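Local atomic coordinates of glycosyl hydrolase, family 8 (PDB entry 3REN), a protein that probably hydrolyses alpha-glucosidic bonds as an alpha-amylase, with an (alpha/alpha)6-barrel fold and a sequence related to glycosyl hydrolase family 8. Residues A[195-198]-A[199-203]; A[216-219]-A[220-223]. All coordinates share one frame; numbering follows the deposited sequence. Where two conformers were deposited one is given.

How the contacts relate
Both contacts are local, and each closes within one continuous run of chain. Contact 1 comes first, in the last turns of helix 188-201 and the residues that leave it. Contact 2 follows in series and closes the beta hairpin of strands 215-217 and 222-223. Neither nests in the other. Their centres lie about 11 Å apart, and side chains of the hairpin reach back to the helix. Tyr223 OH lies 2.5 Å from Ile199 O, a probable hydrogen bond. Gln221 OE1 lies 2.8 Å from Lys195 NZ, also a probable hydrogen bond. The hairpin is thus tied to the C-terminal end of the helix.

Contact 1 (A[195-198]-A[199-203]); sequences KSNS and IIENG. With EDO (1,2-ethanediol), chain K.
Glu201 N donates to Asn197 O at 2.8 Å, a nearly straight bond (168° at the hydrogen). Ile199 N to Lys195 O and Ile200 N to Ser196 O continue the same i to i+4 series. Asn202 N closes it on Ser198 O at 3.0 Å. The side chains of Asn197 and Glu201 meet one turn apart. Asn197 CG stands anti to its own N (chi1 -168°), which brings the amide across to the Glu201 carboxylate. Asn197 ND2 reaches Glu201 OE2 at 3.3 Å in a weak, bent bond, with the two group planes 60° apart. The stronger partner of both side chains is Arg241. Its NH1 forms a salt bridge with Glu201 OE2 and donates a hydrogen bond to Asn197 OD1.

Beside Ser198 OG lies a 1,2-ethanediol, probably from the crystallisation liquor. Lys195 NZ lies 3.3 Å from its O1; the hydrogen bond of NZ goes to Gln221 OE1. Asn202 ND2 is 3.2 Å from the diol O2. Around the helix, Ile199 lays CG1 over Lys195 O at 3.3 Å. In the conformer given, Ile200 packs on Leu171 and Val237. Gly203 N then bonds to Ile200 O at 2.9 Å, an i to i+3 bond. This is the C-terminal end of helix 188-201 in the (alpha/alpha)6 barrel, where the chain turns off into a loop.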
loop_
_atom_site.group_PDB
_atom_site.type_symbol
_atom_site.label_atom_id
_atom_site.label_comp_id
_atom_site.label_asym_id
_atom_site.label_seq_id
_atom_site.Cartn_x
_atom_site.Cartn_y
_atom_site.Cartn_z
ATOM N N LYS A 195 9.537 8.913 16.829
ATOM C CA LYS A 195 9.689 7.523 17.264
ATOM C C LYS A 195 9.636 6.514 16.102
ATOM O O LYS A 195 10.510 5.640 15.989
ATOM C CB LYS A 195 8.691 7.168 18.360
ATOM C CG LYS A 195 8.732 5.688 18.828
ATOM C CD LYS A 195 10.064 5.316 19.527
ATOM C CE LYS A 195 9.977 3.938 20.183
ATOM N NZ LYS A 195 11.317 3.366 20.531
ATOM N N SER A 196 8.620 6.646 15.252
ATOM C CA SER A 196 8.484 5.872 14.012
ATOM C C SER A 196 9.748 5.914 13.149
ATOM O O SER A 196 10.281 4.863 12.740
ATOM C CB SER A 196 7.287 6.404 13.205
ATOM O OG SER A 196 6.101 6.239 13.973
ATOM N N ASN A 197 10.246 7.120 12.901
ATOM C CA ASN A 197 11.412 7.267 12.077
ATOM C C ASN A 197 12.646 6.599 12.737
ATOM O O ASN A 197 13.475 5.965 12.056
ATOM C CB ASN A 197 11.681 8.745 11.766
ATOM C CG ASN A 197 12.712 8.913 10.669
ATOM O OD1 ASN A 197 12.610 8.287 9.590
ATOM N ND2 ASN A 197 13.738 9.732 10.941
ATOM N N SER A 198 12.717 6.705 14.063
ATOM C CA SER A 198 13.800 6.069 14.825
ATOM C C SER A 198 13.726 4.550 14.717
ATOM O O SER A 198 14.742 3.904 14.560
ATOM C CB SER A 198 13.808 6.551 16.276
ATOM O OG SER A 198 14.557 5.672 17.095
ATOM N N ILE A 199 12.518 3.992 14.756
ATOM C CA ILE A 199 12.307 2.561 14.541
ATOM C C ILE A 199 12.825 2.146 13.148
ATOM O O ILE A 199 13.566 1.162 13.018
ATOM C CB ILE A 199 10.816 2.166 14.744
ATOM C CG1 ILE A 199 10.395 2.387 16.194
ATOM C CG2 ILE A 199 10.569 0.746 14.399
ATOM C CD1 ILE A 199 8.874 2.162 16.490
ATOM N N ILE A 200 12.455 2.904 12.110
ATOM C CA ILE A 200 12.918 2.637 10.752
ATOM C C ILE A 200 14.436 2.706 10.704
ATOM O O ILE A 200 15.115 1.765 10.259
ATOM C CB ILE A 200 12.356 3.670 9.718
ATOM C CG1 ILE A 200 10.830 3.652 9.679
ATOM C CG2 ILE A 200 12.947 3.419 8.336
ATOM C CD1 ILE A 200 10.257 2.294 9.613
ATOM N N GLU A 201 14.976 3.821 11.169
ATOM C CA GLU A 201 16.428 4.070 11.082
ATOM C C GLU A 201 17.302 3.042 11.803
ATOM O O GLU A 201 18.385 2.712 11.327
ATOM C CB GLU A 201 16.775 5.501 11.510
ATOM C CG GLU A 201 16.606 6.497 10.380
ATOM C CD GLU A 201 16.808 7.954 10.794
ATOM O OE1 GLU A 201 17.044 8.207 11.986
ATOM O OE2 GLU A 201 16.711 8.865 9.923
ATOM N N ASN A 202 16.810 2.512 12.919
ATOM C CA ASN A 202 17.514 1.482 13.655
ATOM C C ASN A 202 17.257 0.069 13.123
ATOM O O ASN A 202 17.783 -0.922 13.665
ATOM C CB ASN A 202 17.183 1.554 15.154
ATOM C CG ASN A 202 17.786 2.803 15.828
ATOM O OD1 ASN A 202 18.973 3.048 15.726
ATOM N ND2 ASN A 202 16.953 3.587 16.499
ATOM N N GLY A 203 16.472 -0.041 12.060
ATOM C CA GLY A 203 16.118 -1.350 11.551
ATOM C C GLY A 203 16.717 -1.736 10.214
ATOM O O GLY A 203 16.191 -2.637 9.543
HETATM C C1 EDO K . 13.473 2.366 18.581
HETATM O O1 EDO K . 13.571 3.727 18.158
HETATM C C2 EDO K . 14.444 1.496 17.794
HETATM O O2 EDO K . 15.663 1.499 18.531
#

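Contact 2 (A[216-219]-A[220-223]); sequences FYEE and TQKY
Phe216 CD1 sits over one face of the Tyr223 ring, 3.6 Å above its plane and offset toward the rim. The two rings meet obliquely, with planes inclined at 59° and centroids 5.2 Å apart. Phe216 CG is anti to the backbone N (chi1 179°), which swings the ring across to the other strand. Its far end meets Gln221. There OE1 lies in the ring plane at the edge, 3.4 Å from Phe216 CZ, and the amide is turned 89° to the ring. Gln221 NE2 donates to Glu218 O at 2.7 Å, in the carbonyl plane on a lone pair, and OE1 accepts from Lys195 NZ, so both ends of the amide are hydrogen-bonded.

The strands form a beta hairpin. A G1 beta bulge puts Gln221 and Lys222 opposite the single residue Tyr217. Gln221 N donates weakly to Tyr217 O. Tyr217 N donates to Lys222 O at 2.8 Å. On the sheet face of Tyr217 and Lys222, the Tyr217 ring presents an edge to Lys222 O, 3.3 Å from CD2. Thr220 OG1 touches Tyr217 CB at 3.7 Å and accepts a weak bond from Lys222 N. Tyr223, whose side chain leaves the sheet on the same side as Phe216, hydrogen-bonds through OH to Ile199 O.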
loop_
_atom_site.group_PDB
_atom_site.type_symbol
_atom_site.label_atom_id
_atom_site.label_comp_id
_atom_site.label_asym_id
_atom_site.label_seq_id
_atom_site.Cartn_x
_atom_site.Cartn_y
_atom_site.Cartn_z
ATOM N N PHE A 216 9.154 -4.659 14.492
ATOM C CA PHE A 216 9.709 -4.131 15.747
ATOM C C PHE A 216 8.844 -4.580 16.917
ATOM O O PHE A 216 7.612 -4.579 16.826
ATOM C CB PHE A 216 9.771 -2.620 15.653
ATOM C CG PHE A 216 10.298 -1.936 16.873
ATOM C CD1 PHE A 216 11.668 -1.914 17.143
ATOM C CD2 PHE A 216 9.429 -1.257 17.732
ATOM C CE1 PHE A 216 12.164 -1.246 18.254
ATOM C CE2 PHE A 216 9.935 -0.575 18.853
ATOM C CZ PHE A 216 11.286 -0.582 19.114
ATOM N N TYR A 217 9.481 -5.002 18.003
ATOM C CA TYR A 217 8.778 -5.510 19.194
ATOM C C TYR A 217 8.906 -4.475 20.272
ATOM O O TYR A 217 10.008 -4.243 20.794
ATOM C CB TYR A 217 9.361 -6.855 19.675
ATOM C CG TYR A 217 9.160 -7.915 18.660
ATOM C CD1 TYR A 217 8.042 -8.745 18.718
ATOM C CD2 TYR A 217 10.040 -8.051 17.581
ATOM C CE1 TYR A 217 7.815 -9.715 17.740
ATOM C CE2 TYR A 217 9.812 -9.003 16.583
ATOM C CZ TYR A 217 8.706 -9.841 16.675
ATOM O OH TYR A 217 8.458 -10.804 15.709
ATOM N N GLU A 218 7.779 -3.845 20.616
ATOM C CA GLU A 218 7.817 -2.728 21.547
ATOM C C GLU A 218 8.326 -3.162 22.936
ATOM O O GLU A 218 9.045 -2.420 23.580
ATOM C CB GLU A 218 6.425 -2.053 21.665
ATOM C CG GLU A 218 6.493 -0.639 22.204
ATOM C CD GLU A 218 6.418 -0.578 23.733
ATOM O OE1 GLU A 218 5.796 -1.514 24.337
ATOM O OE2 GLU A 218 6.974 0.403 24.318
ATOM N N GLU A 219 7.960 -4.348 23.381
ATOM C CA GLU A 219 8.383 -4.820 24.718
ATOM C C GLU A 219 9.901 -4.893 24.957
ATOM O O GLU A 219 10.399 -4.472 26.014
ATOM C CB GLU A 219 7.692 -6.149 25.085
ATOM C CG GLU A 219 6.371 -5.922 25.900
ATOM C CD GLU A 219 6.645 -5.333 27.306
ATOM O OE1 GLU A 219 7.634 -5.748 27.953
ATOM O OE2 GLU A 219 5.885 -4.453 27.768
ATOM N N THR A 220 10.635 -5.409 23.979
ATOM C CA THR A 220 12.066 -5.565 24.102
ATOM C C THR A 220 12.829 -4.466 23.394
ATOM O O THR A 220 14.038 -4.342 23.569
ATOM C CB THR A 220 12.506 -6.899 23.484
ATOM O OG1 THR A 220 12.074 -6.963 22.123
ATOM C CG2 THR A 220 11.881 -8.060 24.222
ATOM N N GLN A 221 12.122 -3.687 22.565
ATOM C CA GLN A 221 12.751 -2.704 21.674
ATOM C C GLN A 221 13.714 -3.381 20.697
ATOM O O GLN A 221 14.748 -2.834 20.371
ATOM C CB GLN A 221 13.419 -1.563 22.457
ATOM C CG GLN A 221 12.453 -0.855 23.409
ATOM C CD GLN A 221 11.501 0.101 22.694
ATOM O OE1 GLN A 221 11.938 1.045 22.057
ATOM N NE2 GLN A 221 10.192 -0.143 22.817
ATOM N N LYS A 222 13.378 -4.585 20.248
ATOM C CA LYS A 222 14.230 -5.320 19.283
ATOM C C LYS A 222 13.441 -5.684 18.012
ATOM O O LYS A 222 12.205 -5.597 17.990
ATOM C CB LYS A 222 14.774 -6.623 19.908
ATOM C CG LYS A 222 15.634 -6.446 21.191
ATOM C CD LYS A 222 16.968 -5.760 20.932
ATOM C CE LYS A 222 17.822 -5.799 22.191
ATOM N NZ LYS A 222 18.923 -4.787 22.220
ATOM N N TYR A 223 14.149 -6.135 16.984
ATOM C CA TYR A 223 13.543 -6.485 15.707
ATOM C C TYR A 223 13.483 -7.995 15.516
ATOM O O TYR A 223 14.082 -8.748 16.307
ATOM C CB TYR A 223 14.330 -5.825 14.562
ATOM C CG TYR A 223 14.379 -4.320 14.656
ATOM C CD1 TYR A 223 13.477 -3.520 13.927
ATOM C CD2 TYR A 223 15.335 -3.677 15.454
ATOM C CE1 TYR A 223 13.507 -2.122 14.011
ATOM C CE2 TYR A 223 15.365 -2.274 15.546
ATOM C CZ TYR A 223 14.461 -1.517 14.824
ATOM O OH TYR A 223 14.519 -0.138 14.916
#